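Side-chain contacts in N-(5'-phosphoribosyl)anthranilate isomerase (Thermococcus kodakarensis, PDB 5LHF), which catalyses the isomerisation of N-(5-phospho-beta-D-ribosyl)anthranilate to 1-(2-carboxyphenylamino)-1-deoxy-D-ribulose 5-phosphate, the third step from chorismate to L-tryptophan: residues A[7-12]-A[56-61]; A[29-32]-A[38-41]; A[180-185]-A[200-205]. One frame throughout, in Å; residues are numbered along the deposited sequence.

Overall arrangement
All three contacts are built on one eight-stranded parallel barrel, the TIM barrel. Contact 1 spans its interior between strands 5-9 and 55-59. Strand 26-30, which separates these two, carries one side of contact 2, whose centre lies about 8 Å from that of contact 1. On the other flank of strand 5-9, strand 181-184 leads to contact 3, about 16 Å from contact 1 between centres; a K7 NZ to D183 OD1 salt bridge of 2.7 Å joins them. Contacts 2 and 3, with centres about 23 Å apart, do not touch. TIM-barrel active sites generally lie at the C-terminal strand ends, near contact 1 and the loop of contact 2. The V39 side chain of contact 2 is about 7 Å from a bound sodium ion.

Contact 1: residues A[7-12]-A[56-61]; sequences KICGVK and YLVSTM
Inside the barrel of this isomerase, K7 and C9 of one strand meet Y56 and V58 of another across the interior of the closed sheet. The longest reach belongs to K7. Its chain is extended through the first three torsions, with CG anti to the backbone N, and turns only at chi4 (-84°). That shape lays CE against the Y56 ring, 3.8 Å from CD1, before the ammonium end swings aside. The lysine and tyrosine side chains pass at an oblique angle. The meeting itself is one of methylene and aromatic carbon. Beyond it, D183 and Q80 satisfy the ammonium of the buried K7, while Y56 and V58 offer it only carbon.

The fold explains why such short patches meet. In a TIM barrel alternate residues of each strand face the interior, and strands 5-9 and 55-59 are separated in the sheet by strand 26-30. The axes of segments 7-9 and 56-59 approach to 10.0 Å, with their N-to-C directions 50° apart, a gap that side chains alone span. The second meeting is apolar: C9 SG rests 3.9 Å from V58 CG2. With SG anti to its backbone nitrogen, the sulfur is carried over to that one methyl branch. K7 NZ also comes within 4.4 Å of V58 CG2, a long approach.

Where the chain leaves strand 55-59, S59 forms an ST turn: its OG accepts the N-H of M61 at 3.0 Å, nearly straight at 167°. The same hydroxyl is also hydrogen-bonded to V31 O, which ties this turn to the chain of V31.

Contact 2: residues A[29-32]-A[38-41]; sequences VVVN and KVPL
V29 and V39 meet methyl to methyl, CG2 against CG2 at 3.5 Å, closer than carbon atoms usually pack. The two side chains cross at about a right angle and touch through one methyl of each. Beside them the CD2 branch of L41 sits against CB and both methyls of V31, 3.9 Å from CG1, again with the side chains nearly at right angles. The V31 torsion, chi1 -63°, sets CG1 anti to the carbonyl carbon, and this is the branch that lies close to V39 O.

The backbone bond from V39 N to V30 O, 3.0 Å long with an angle of 159° at the hydrogen, probably sets these side chains in place, and K38 CA adds a CH...O approach to the same oxygen. A second tie runs through a water molecule, which accepts the N-H of N32 and donates to V39 O at 2.8 Å, linking the two. K38 stretches its CG past N32 N, and its NZ reaches the same water only weakly, at 3.5 Å. The V39 side chain lies about 7 Å from a bound sodium ion.

Farther out, the arrangement belongs to the loop that follows the second barrel strand, 26-30, turning roughly across the strand's end-to-end direction before helix 41-50. P40 occupies the N-cap position, and L41 opens the helix. V29, V31 and V39 all touch A44 on that helix, L41 packs against helix 64-74, and on the sheet V29 and V31 are hydrogen-bonded through their backbones to strand 55-59.

Contact 3: residues A[180-185]-A[200-205]; sequences AGVDVS and EAFMAV
The F202 ring receives V184 over one face and V182 at an edge. CG1 of V184 stands 3.8 Å above the ring plane, displaced toward the rim; its line to the ring centroid measures 4.0 Å and is tilted 19° from the normal, a CH-pi contact. The rest of V184 follows the outer ring atoms: CB is 3.7 Å from CZ, and CG2 lies near CE2. V182 comes from the side, its CG2 near the ring plane and 4.0 Å from CE1. F202 points its ring at the strand because CG is anti to the backbone N (chi1 -171°), extending the side chain from the helix to V184, with its CE1 edge toward V182.

This is the outer surface of the last barrel strand, 181-184, covered by the last helix, 196-207, in the layered arrangement of a TIM barrel. Because alternate residues of the strand face opposite sides, V182 and V184 turn to the helix while the CB of D183, between them, points away from it, toward the barrel interior. V170 and V188 also touch F202 and enlarge the apolar surroundings.

All three touching residues are buried and meet through carbon alone, so strand and helix are joined here by dispersion and the fit of shape, with no polar bond to fix direction.

Contact 1: residues A[7-12]-A[56-61]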
loop_
_atom_site.group_PDB
_atom_site.type_symbol
_atom_site.label_atom_id
_atom_site.label_comp_id
_atom_site.label_asym_id
_atom_site.label_seq_id
_atom_site.Cartn_x
_atom_site.Cartn_y
_atom_site.Cartn_z
ATOM N N LYS A 7 -5.433 -5.031 -2.029
ATOM C CA LYS A 7 -5.182 -3.847 -2.837
ATOM C C LYS A 7 -4.178 -4.219 -3.916
ATOM O O LYS A 7 -3.154 -4.839 -3.616
ATOM C CB LYS A 7 -4.661 -2.696 -1.977
ATOM C CG LYS A 7 -4.227 -1.468 -2.783
ATOM C CD LYS A 7 -3.965 -0.256 -1.862
ATOM C CE LYS A 7 -3.198 0.845 -2.589
ATOM N NZ LYS A 7 -1.708 0.607 -2.583
ATOM N N ILE A 8 -4.498 -3.907 -5.172
ATOM C CA ILE A 8 -3.558 -4.084 -6.278
ATOM C C ILE A 8 -3.129 -2.695 -6.716
ATOM O O ILE A 8 -3.934 -1.918 -7.254
ATOM C CB ILE A 8 -4.156 -4.875 -7.452
ATOM C CG1 ILE A 8 -4.512 -6.308 -7.016
ATOM C CG2 ILE A 8 -3.178 -4.891 -8.621
ATOM C CD1 ILE A 8 -5.319 -7.097 -8.049
ATOM N N CYS A 9 -1.863 -2.386 -6.503
ATOM C CA CYS A 9 -1.374 -1.020 -6.628
ATOM C C CYS A 9 -0.721 -0.812 -7.989
ATOM O O CYS A 9 -0.296 -1.762 -8.653
ATOM C CB CYS A 9 -0.372 -0.704 -5.515
ATOM S SG CYS A 9 0.097 1.051 -5.442
ATOM N N GLY A 10 -0.672 0.452 -8.410
ATOM C CA GLY A 10 0.117 0.830 -9.567
ATOM C C GLY A 10 -0.556 0.694 -10.921
ATOM O O GLY A 10 0.098 0.306 -11.895
ATOM N N VAL A 11 -1.838 0.993 -11.026
ATOM C CA VAL A 11 -2.473 0.945 -12.339
ATOM C C VAL A 11 -2.084 2.191 -13.116
ATOM O O VAL A 11 -2.039 3.303 -12.568
ATOM C CB VAL A 11 -4.002 0.791 -12.227
ATOM C CG1 VAL A 11 -4.356 -0.586 -11.670
ATOM C CG2 VAL A 11 -4.598 1.903 -11.352
ATOM N N LYS A 12 -1.769 1.998 -14.404
ATOM C CA LYS A 12 -1.360 3.083 -15.286
ATOM C C LYS A 12 -2.371 3.384 -16.380
ATOM O O LYS A 12 -2.309 4.465 -16.974
ATOM C CB LYS A 12 -0.012 2.761 -15.947
ATOM C CG LYS A 12 1.105 2.478 -14.959
ATOM C CD LYS A 12 2.347 3.263 -15.308
ATOM C CE LYS A 12 3.115 2.609 -16.412
ATOM N NZ LYS A 12 4.404 3.295 -16.678
ATOM N N TYR A 56 -6.247 4.781 -4.357
ATOM C CA TYR A 56 -5.319 5.631 -3.620
ATOM C C TYR A 56 -4.428 6.424 -4.564
ATOM O O TYR A 56 -3.883 5.873 -5.522
ATOM C CB TYR A 56 -4.460 4.770 -2.687
ATOM C CG TYR A 56 -5.251 4.258 -1.508
ATOM C CD1 TYR A 56 -6.064 3.133 -1.622
ATOM C CD2 TYR A 56 -5.191 4.910 -0.290
ATOM C CE1 TYR A 56 -6.807 2.682 -0.543
ATOM C CE2 TYR A 56 -5.908 4.480 0.781
ATOM C CZ TYR A 56 -6.713 3.361 0.665
ATOM O OH TYR A 56 -7.432 2.964 1.779
ATOM N N LEU A 57 -4.274 7.718 -4.278
ATOM C CA LEU A 57 -3.205 8.518 -4.875
ATOM C C LEU A 57 -1.941 8.206 -4.094
ATOM O O LEU A 57 -1.823 8.596 -2.928
ATOM C CB LEU A 57 -3.540 10.006 -4.808
ATOM C CG LEU A 57 -2.640 10.964 -5.606
ATOM C CD1 LEU A 57 -2.776 10.718 -7.117
ATOM C CD2 LEU A 57 -2.968 12.423 -5.260
ATOM N N VAL A 58 -1.011 7.477 -4.713
ATOM C CA VAL A 58 0.153 6.927 -4.019
ATOM C C VAL A 58 1.371 7.783 -4.338
ATOM O O VAL A 58 1.675 8.015 -5.517
ATOM C CB VAL A 58 0.407 5.474 -4.448
ATOM C CG1 VAL A 58 1.602 4.917 -3.705
ATOM C CG2 VAL A 58 -0.860 4.596 -4.268
ATOM N N SER A 59 2.100 8.212 -3.307
ATOM C CA SER A 59 3.261 9.050 -3.587
ATOM C C SER A 59 4.235 9.081 -2.421
ATOM O O SER A 59 3.870 8.889 -1.255
ATOM C CB SER A 59 2.845 10.480 -3.937
ATOM O OG SER A 59 3.983 11.237 -4.359
ATOM N N THR A 60 5.483 9.388 -2.761
ATOM C CA THR A 60 6.526 9.657 -1.785
ATOM C C THR A 60 6.709 11.144 -1.529
ATOM O O THR A 60 7.653 11.523 -0.826
ATOM C CB THR A 60 7.845 9.058 -2.259
ATOM O OG1 THR A 60 8.162 9.616 -3.539
ATOM C CG2 THR A 60 7.720 7.541 -2.383
ATOM N N MET A 61 5.844 11.989 -2.094
ATOM C CA MET A 61 5.861 13.412 -1.786
ATOM C C MET A 61 6.013 13.635 -0.289
ATOM O O MET A 61 5.423 12.919 0.523
ATOM C CB MET A 61 4.583 14.080 -2.289
ATOM C CG MET A 61 4.636 14.410 -3.756
ATOM S SD MET A 61 3.090 15.087 -4.347
ATOM C CE MET A 61 1.917 13.751 -4.100
#

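Contact 2: residues A[29-32]-A[38-41]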
loop_
_atom_site.group_PDB
_atom_site.type_symbol
_atom_site.label_atom_id
_atom_site.label_comp_id
_atom_site.label_asym_id
_atom_site.label_seq_id
_atom_site.Cartn_x
_atom_site.Cartn_y
_atom_site.Cartn_z
ATOM N N VAL A 29 -2.848 4.625 -7.774
ATOM C CA VAL A 29 -2.158 5.212 -8.915
ATOM C C VAL A 29 -1.005 6.065 -8.393
ATOM O O VAL A 29 -1.184 6.860 -7.465
ATOM C CB VAL A 29 -3.122 6.022 -9.814
ATOM C CG1 VAL A 29 -3.815 7.153 -9.026
ATOM C CG2 VAL A 29 -2.351 6.607 -10.975
ATOM N N VAL A 30 0.186 5.881 -8.971
ATOM C CA VAL A 30 1.413 6.460 -8.427
ATOM C C VAL A 30 1.727 7.766 -9.151
ATOM O O VAL A 30 1.711 7.825 -10.386
ATOM C CB VAL A 30 2.590 5.474 -8.541
ATOM C CG1 VAL A 30 3.893 6.129 -8.036
ATOM C CG2 VAL A 30 2.274 4.173 -7.778
ATOM N N VAL A 31 2.007 8.817 -8.381
ATOM C CA VAL A 31 2.387 10.115 -8.930
ATOM C C VAL A 31 3.598 10.638 -8.171
ATOM O O VAL A 31 3.841 10.275 -7.018
ATOM C CB VAL A 31 1.238 11.157 -8.861
ATOM C CG1 VAL A 31 0.032 10.723 -9.700
ATOM C CG2 VAL A 31 0.837 11.453 -7.402
ATOM N N ASN A 32 4.344 11.525 -8.832
ATOM C CA ASN A 32 5.431 12.277 -8.204
ATOM C C ASN A 32 6.267 11.391 -7.275
ATOM O O ASN A 32 6.435 11.670 -6.088
ATOM C CB ASN A 32 4.880 13.501 -7.451
ATOM C CG ASN A 32 4.184 14.511 -8.380
ATOM O OD1 ASN A 32 4.530 14.632 -9.552
ATOM N ND2 ASN A 32 3.217 15.252 -7.844
ATOM N N LYS A 38 4.746 5.425 -12.204
ATOM C CA LYS A 38 4.401 6.839 -12.146
ATOM C C LYS A 38 3.660 7.251 -13.419
ATOM O O LYS A 38 4.007 6.811 -14.522
ATOM C CB LYS A 38 5.673 7.669 -11.961
ATOM C CG LYS A 38 5.452 9.168 -11.842
ATOM C CD LYS A 38 6.798 9.889 -11.754
ATOM C CE LYS A 38 7.026 10.765 -12.969
ATOM N NZ LYS A 38 6.665 12.184 -12.726
ATOM N N VAL A 39 2.607 8.035 -13.250
ATOM C CA VAL A 39 1.875 8.666 -14.345
ATOM C C VAL A 39 1.758 10.152 -14.042
ATOM O O VAL A 39 1.830 10.562 -12.857
ATOM C CB VAL A 39 0.479 8.027 -14.559
ATOM C CG1 VAL A 39 0.573 6.533 -14.891
ATOM C CG2 VAL A 39 -0.456 8.300 -13.357
ATOM N N PRO A 40 1.580 10.990 -15.066
ATOM C CA PRO A 40 1.289 12.409 -14.802
ATOM C C PRO A 40 -0.024 12.615 -14.040
ATOM O O PRO A 40 -0.937 11.790 -14.113
ATOM C CB PRO A 40 1.229 13.031 -16.203
ATOM C CG PRO A 40 1.793 11.990 -17.129
ATOM C CD PRO A 40 1.601 10.670 -16.494
ATOM N N LEU A 41 -0.098 13.744 -13.327
ATOM C CA LEU A 41 -1.301 14.061 -12.533
ATOM C C LEU A 41 -2.569 14.013 -13.372
ATOM O O LEU A 41 -3.602 13.544 -12.897
ATOM C CB LEU A 41 -1.162 15.437 -11.874
ATOM C CG LEU A 41 -0.253 15.586 -10.658
ATOM C CD1 LEU A 41 -0.382 16.985 -10.055
ATOM C CD2 LEU A 41 -0.541 14.540 -9.612
HETATM O O HOH W 1 3.455 12.322 -11.436
#

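Contact 3: residues A[180-185]-A[200-205]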
loop_
_atom_site.group_PDB
_atom_site.type_symbol
_atom_site.label_atom_id
_atom_site.label_comp_id
_atom_site.label_asym_id
_atom_site.label_seq_id
_atom_site.Cartn_x
_atom_site.Cartn_y
_atom_site.Cartn_z
ATOM N N ALA A 180 -4.456 -8.002 8.196
ATOM C CA ALA A 180 -5.828 -7.740 7.778
ATOM C C ALA A 180 -5.939 -7.499 6.281
ATOM O O ALA A 180 -7.026 -7.656 5.715
ATOM C CB ALA A 180 -6.400 -6.542 8.533
ATOM N N GLY A 181 -4.840 -7.129 5.630
ATOM C CA GLY A 181 -4.869 -6.867 4.208
ATOM C C GLY A 181 -3.529 -7.171 3.580
ATOM O O GLY A 181 -2.521 -7.352 4.262
ATOM N N VAL A 182 -3.537 -7.258 2.254
ATOM C CA VAL A 182 -2.312 -7.422 1.489
ATOM C C VAL A 182 -2.355 -6.443 0.329
ATOM O O VAL A 182 -3.432 -6.105 -0.174
ATOM C CB VAL A 182 -2.113 -8.861 0.960
ATOM C CG1 VAL A 182 -1.807 -9.833 2.113
ATOM C CG2 VAL A 182 -3.334 -9.324 0.167
ATOM N N ASP A 183 -1.168 -6.004 -0.091
ATOM C CA ASP A 183 -0.962 -5.080 -1.201
ATOM C C ASP A 183 0.065 -5.683 -2.149
ATOM O O ASP A 183 1.116 -6.155 -1.702
ATOM C CB ASP A 183 -0.481 -3.714 -0.688
ATOM C CG ASP A 183 -0.263 -2.715 -1.795
ATOM O OD1 ASP A 183 -1.222 -2.010 -2.139
ATOM O OD2 ASP A 183 0.876 -2.600 -2.298
ATOM N N VAL A 184 -0.231 -5.673 -3.452
ATOM C CA VAL A 184 0.627 -6.305 -4.454
ATOM C C VAL A 184 0.670 -5.417 -5.688
ATOM O O VAL A 184 -0.332 -4.794 -6.041
ATOM C CB VAL A 184 0.128 -7.728 -4.816
ATOM C CG1 VAL A 184 -1.265 -7.687 -5.426
ATOM C CG2 VAL A 184 1.100 -8.442 -5.761
ATOM N N SER A 185 1.828 -5.369 -6.345
ATOM C CA SER A 185 1.952 -4.611 -7.585
ATOM C C SER A 185 2.655 -5.442 -8.647
ATOM O O SER A 185 1.989 -6.082 -9.472
ATOM C CB SER A 185 2.705 -3.297 -7.337
ATOM O OG SER A 185 2.744 -2.502 -8.518
ATOM N N GLU A 200 -5.577 -13.878 -10.754
ATOM C CA GLU A 200 -6.404 -14.985 -10.278
ATOM C C GLU A 200 -5.592 -15.962 -9.439
ATOM O O GLU A 200 -6.106 -16.535 -8.471
ATOM C CB GLU A 200 -7.080 -15.678 -11.455
ATOM C CG GLU A 200 -8.126 -14.777 -12.074
ATOM C CD GLU A 200 -9.039 -15.486 -13.058
ATOM O OE1 GLU A 200 -8.615 -16.501 -13.655
ATOM O OE2 GLU A 200 -10.177 -15.008 -13.241
ATOM N N ALA A 201 -4.320 -16.168 -9.792
ATOM C CA ALA A 201 -3.482 -17.052 -8.984
ATOM C C ALA A 201 -3.242 -16.456 -7.607
ATOM O O ALA A 201 -3.224 -17.184 -6.606
ATOM C CB ALA A 201 -2.150 -17.317 -9.685
ATOM N N PHE A 202 -3.027 -15.134 -7.548
ATOM C CA PHE A 202 -2.859 -14.437 -6.276
ATOM C C PHE A 202 -4.126 -14.524 -5.429
ATOM O O PHE A 202 -4.080 -14.872 -4.241
ATOM C CB PHE A 202 -2.488 -12.972 -6.560
ATOM C CG PHE A 202 -2.079 -12.193 -5.344
ATOM C CD1 PHE A 202 -3.019 -11.475 -4.615
ATOM C CD2 PHE A 202 -0.749 -12.152 -4.950
ATOM C CE1 PHE A 202 -2.640 -10.741 -3.520
ATOM C CE2 PHE A 202 -0.362 -11.416 -3.837
ATOM C CZ PHE A 202 -1.307 -10.721 -3.125
ATOM N N MET A 203 -5.275 -14.223 -6.034
ATOM C CA MET A 203 -6.522 -14.203 -5.277
ATOM C C MET A 203 -6.869 -15.588 -4.749
ATOM O O MET A 203 -7.413 -15.719 -3.646
ATOM C CB MET A 203 -7.650 -13.663 -6.155
ATOM C CG MET A 203 -7.460 -12.223 -6.594
ATOM S SD MET A 203 -7.274 -11.062 -5.231
ATOM C CE MET A 203 -8.865 -11.176 -4.414
ATOM N N ALA A 204 -6.570 -16.631 -5.528
ATOM C CA ALA A 204 -6.830 -17.994 -5.083
ATOM C C ALA A 204 -6.154 -18.273 -3.750
ATOM O O ALA A 204 -6.755 -18.874 -2.853
ATOM C CB ALA A 204 -6.351 -18.978 -6.143
ATOM N N VAL A 205 -4.905 -17.827 -3.595
ATOM C CA VAL A 205 -4.193 -18.049 -2.337
ATOM C C VAL A 205 -4.836 -17.257 -1.209
ATOM O O VAL A 205 -4.980 -17.751 -0.079
ATOM C CB VAL A 205 -2.705 -17.684 -2.484
ATOM C CG1 VAL A 205 -2.004 -17.880 -1.155
ATOM C CG2 VAL A 205 -2.039 -18.536 -3.556
#